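Local coordinates for protein aromatic-amino-acid transaminase TyrB (Burkholderia cenocepacia K56-2Valvano, PDB 4WD2) that probably transfers amino groups between aromatic amino acids and 2-oxo acids, using pyridoxal phosphate bound to a lysine as a Schiff base, at residues I41-Y44 / R50-V53; R324-M329 / R353-Y358. One frame throughout, in Å; residues are numbered along the deposited sequence.

Both contacts are apolar, and no hydrogen bond crosses either of them, yet they sit differently in the fold. Contact 1 folds the loop between strand 37-38 and helix 55-65 back on itself; it is partly buried, its Arg50 end is exposed, and the second subunit packs on three of its residues. Contact 2 is wholly buried and joins helix 309-338 to the chain entering strand 356-358, with no other subunit touching it. The centres lie about 13 Å apart. Tyr44 bridges them: its side chain reaches from contact 1 to the helix of contact 2 and its backbone N packs 3.6 Å from Met355 SD, while Gly42 lies against the Phe356 ring.

Contact 1. Residues I41-Y44 / R50-V53; sequences IGIY and RIPV
The Tyr44 ring meets Pro52 at its edge: CG of the proline lies near the ring plane, 3.9 Å from CD2 of Tyr44, and the two side chains cross at about a right angle. CG of Tyr44 stands anti to its own backbone N (chi1 -179°), which sends the ring out past Pro52 and brings the phenol OH to a hydrogen bond with Arg325 NE. The backbone joins in where Tyr44 O comes 3.7 Å from Pro52 CD. Beside this pair, the two isoleucines meet through their terminal methyls, CD1 of Ile43 lying 3.6 Å from CD1 of Ile51. With chi1 at 63°, Ile43 places CG1 between its backbone N and carbonyl carbon, and the extended branch reaches across to Ile51. From the second subunit, Tyr73 packs on Ile43 and Pro70 on Ile51, so the methyl pair belongs to the dimer interface. Ile43 closes an inverse gamma turn centred on Gly42. What joins the two segments is apolar packing, with no hydrogen bond between them, while polar ties such as Tyr44 N to Tyr259 OH and Pro52 O to Ser257 OG run outward to the chain around Lys254, which carries the cofactor.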
# COMPACT_ATOMS: atom_id res chain seq x y z
N ILE A 41 17.67 16.90 1.34
CA ILE A 41 16.42 16.21 1.65
C ILE A 41 15.23 16.93 1.00
O ILE A 41 14.92 18.08 1.32
CB ILE A 41 16.21 16.08 3.17
CG1 ILE A 41 17.42 15.37 3.79
CG2 ILE A 41 14.93 15.31 3.47
CD1 ILE A 41 17.50 15.48 5.30
N GLY A 42 14.56 16.23 0.09
CA GLY A 42 13.53 16.83 -0.74
C GLY A 42 12.14 16.79 -0.13
O GLY A 42 11.24 16.14 -0.66
N ILE A 43 11.98 17.48 1.00
CA ILE A 43 10.69 17.63 1.66
C ILE A 43 10.58 19.07 2.17
O ILE A 43 11.57 19.77 2.22
CB ILE A 43 10.52 16.64 2.83
CG1 ILE A 43 11.55 16.91 3.93
CG2 ILE A 43 10.62 15.19 2.37
CD1 ILE A 43 11.41 15.96 5.10
N TYR A 44 9.38 19.50 2.55
CA TYR A 44 9.21 20.86 3.05
C TYR A 44 9.62 21.00 4.52
O TYR A 44 9.20 20.23 5.37
CB TYR A 44 7.77 21.35 2.88
CG TYR A 44 7.58 22.78 3.37
CD1 TYR A 44 7.84 23.86 2.54
CD2 TYR A 44 7.15 23.04 4.67
CE1 TYR A 44 7.67 25.17 2.99
CE2 TYR A 44 6.99 24.34 5.12
CZ TYR A 44 7.25 25.39 4.28
OH TYR A 44 7.09 26.67 4.74
N ARG A 50 12.11 22.87 10.58
CA ARG A 50 11.44 21.65 11.04
C ARG A 50 10.39 21.17 10.05
O ARG A 50 9.83 21.97 9.29
CB ARG A 50 10.77 21.87 12.39
CG ARG A 50 11.62 22.53 13.45
CD ARG A 50 10.87 22.58 14.76
NE ARG A 50 11.66 23.16 15.84
CZ ARG A 50 11.47 24.38 16.33
NH1 ARG A 50 10.51 25.16 15.84
NH2 ARG A 50 12.25 24.83 17.30
N ILE A 51 10.12 19.87 10.05
CA ILE A 51 8.98 19.33 9.33
C ILE A 51 7.72 19.68 10.11
O ILE A 51 7.55 19.23 11.25
CB ILE A 51 9.07 17.81 9.16
CG1 ILE A 51 10.42 17.42 8.54
CG2 ILE A 51 7.89 17.29 8.33
CD1 ILE A 51 10.72 15.93 8.64
N PRO A 52 6.82 20.48 9.51
CA PRO A 52 5.67 20.94 10.29
C PRO A 52 4.56 19.91 10.44
O PRO A 52 4.44 18.97 9.64
CB PRO A 52 5.17 22.15 9.49
CG PRO A 52 5.57 21.86 8.08
CD PRO A 52 6.88 21.10 8.17
N VAL A 53 3.78 20.07 11.50
CA VAL A 53 2.47 19.45 11.61
C VAL A 53 1.45 20.55 11.36
O VAL A 53 1.33 21.47 12.18
CB VAL A 53 2.24 18.82 13.00
CG1 VAL A 53 0.79 18.42 13.16
CG2 VAL A 53 3.15 17.62 13.19

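Contact 2. Residues R324-M329 / R353-Y358; sequences RRIARM and RGMFTY
Helix 309-338, one of the long helices of this class I and II aminotransferase chain, packs here against the loop that leads into strand 356-358, the partner of strand 382-384 in a small antiparallel sheet. One helix residue, Ile326, makes the whole contact from its side, pointing at the loop and spreading its two branches over consecutive residues. Its CG2 methyl, anti to the backbone N, rests 3.4 Å from Gly354 O. The longer branch runs out extended until CD1 lies 3.9 Å from Met355 CG, the two side chains passing at a slant. The CA atoms of Ile326 and Met355, 7.2 Å apart, are the nearest pair across the two segments.

Gly354 has phi 91° and psi -155°, a backbone shape in which a beta carbon would jam against the carbonyl O of Arg353. Its own carbonyl O, though buried and touched by a methyl, accepts a hydrogen bond from Arg330 NH2, and the same guanidinium group reaches Phe356 O and Thr357 OG1. This arginine, one turn further along the helix, thus supplies the polar half of the joint. Within the segment, Met355 CB sits over the centre of the Phe356 ring, 4.2 Å above its plane, and Met355 and Thr357 bond through their backbones to Val385 and Met383. The result is a helix packed on the loop that leads into a two-stranded antiparallel sheet, with a single branched side chain of the helix set against Gly354 and Met355.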
# COMPACT_ATOMS: atom_id res chain seq x y z
N ARG A 324 4.41 30.86 -0.19
CA ARG A 324 5.05 32.17 -0.18
C ARG A 324 6.42 32.16 0.48
O ARG A 324 7.30 32.92 0.09
CB ARG A 324 4.14 33.21 0.50
CG ARG A 324 2.94 33.64 -0.34
CD ARG A 324 2.26 34.87 0.24
NE ARG A 324 1.82 34.66 1.62
CZ ARG A 324 0.65 34.13 1.96
NH1 ARG A 324 -0.21 33.77 1.01
NH2 ARG A 324 0.33 33.97 3.23
N ARG A 325 6.61 31.30 1.48
CA ARG A 325 7.91 31.21 2.16
C ARG A 325 8.99 30.71 1.19
O ARG A 325 10.09 31.23 1.18
CB ARG A 325 7.85 30.29 3.38
CG ARG A 325 8.99 30.55 4.39
CD ARG A 325 9.13 29.44 5.43
NE ARG A 325 9.67 28.22 4.85
CZ ARG A 325 10.96 28.00 4.62
NH1 ARG A 325 11.35 26.85 4.09
NH2 ARG A 325 11.86 28.94 4.93
N ILE A 326 8.66 29.70 0.39
CA ILE A 326 9.58 29.22 -0.64
C ILE A 326 9.92 30.35 -1.62
O ILE A 326 11.09 30.55 -1.97
CB ILE A 326 9.01 28.01 -1.41
CG1 ILE A 326 8.88 26.79 -0.49
CG2 ILE A 326 9.89 27.65 -2.61
CD1 ILE A 326 8.26 25.58 -1.15
N ALA A 327 8.91 31.10 -2.06
CA ALA A 327 9.14 32.19 -3.00
C ALA A 327 10.03 33.27 -2.39
O ALA A 327 10.88 33.84 -3.06
CB ALA A 327 7.81 32.79 -3.45
N ARG A 328 9.86 33.52 -1.09
CA ARG A 328 10.71 34.46 -0.37
C ARG A 328 12.16 33.97 -0.34
O ARG A 328 13.09 34.75 -0.50
CB ARG A 328 10.20 34.68 1.05
CG ARG A 328 11.03 35.68 1.82
CD ARG A 328 10.45 36.00 3.19
NE ARG A 328 11.34 36.89 3.93
CZ ARG A 328 12.21 36.49 4.85
NH1 ARG A 328 12.29 35.21 5.16
NH2 ARG A 328 12.98 37.37 5.46
N MET A 329 12.34 32.68 -0.14
CA MET A 329 13.69 32.11 -0.11
C MET A 329 14.33 32.17 -1.50
O MET A 329 15.53 32.40 -1.63
CB MET A 329 13.68 30.67 0.41
CG MET A 329 13.36 30.55 1.90
SD MET A 329 14.55 31.40 2.96
CE MET A 329 13.74 32.97 3.27
N ARG A 353 10.38 26.77 -10.02
CA ARG A 353 9.26 26.78 -9.07
C ARG A 353 9.14 25.50 -8.25
O ARG A 353 9.59 24.43 -8.67
CB ARG A 353 7.94 27.02 -9.82
CG ARG A 353 7.80 28.42 -10.39
CD ARG A 353 6.35 28.71 -10.71
NE ARG A 353 5.74 27.63 -11.47
CZ ARG A 353 4.45 27.56 -11.77
NH1 ARG A 353 3.62 28.52 -11.38
NH2 ARG A 353 3.98 26.53 -12.47
N GLY A 354 8.51 25.61 -7.09
CA GLY A 354 8.28 24.47 -6.22
C GLY A 354 9.42 24.28 -5.24
O GLY A 354 10.13 25.23 -4.93
N MET A 355 9.61 23.06 -4.77
CA MET A 355 10.62 22.84 -3.74
C MET A 355 12.03 22.67 -4.28
O MET A 355 12.99 22.70 -3.51
CB MET A 355 10.26 21.62 -2.90
CG MET A 355 9.14 21.90 -1.92
SD MET A 355 8.82 20.45 -0.93
CE MET A 355 7.03 20.52 -0.87
N PHE A 356 12.18 22.50 -5.58
CA PHE A 356 13.51 22.20 -6.12
C PHE A 356 14.01 23.22 -7.11
O PHE A 356 13.24 23.88 -7.80
CB PHE A 356 13.51 20.83 -6.77
CG PHE A 356 13.06 19.73 -5.86
CD1 PHE A 356 13.87 19.29 -4.83
CD2 PHE A 356 11.80 19.16 -6.01
CE1 PHE A 356 13.45 18.29 -3.97
CE2 PHE A 356 11.38 18.17 -5.16
CZ PHE A 356 12.20 17.73 -4.14
N THR A 357 15.33 23.33 -7.18
CA THR A 357 15.98 24.10 -8.21
C THR A 357 17.19 23.32 -8.73
O THR A 357 17.92 22.69 -7.96
CB THR A 357 16.39 25.51 -7.71
OG1 THR A 357 15.49 26.49 -8.26
CG2 THR A 357 17.82 25.87 -8.11
N TYR A 358 17.34 23.31 -10.05
CA TYR A 358 18.54 22.80 -10.69
C TYR A 358 19.54 23.94 -10.75
O TYR A 358 19.40 24.84 -11.58
CB TYR A 358 18.24 22.26 -12.09
CG TYR A 358 18.42 20.76 -12.21
CD1 TYR A 358 18.15 19.92 -11.14
CD2 TYR A 358 18.90 20.19 -13.39
CE1 TYR A 358 18.32 18.56 -11.24
CE2 TYR A 358 19.07 18.83 -13.50
CZ TYR A 358 18.79 18.02 -12.42
OH TYR A 358 18.96 16.66 -12.52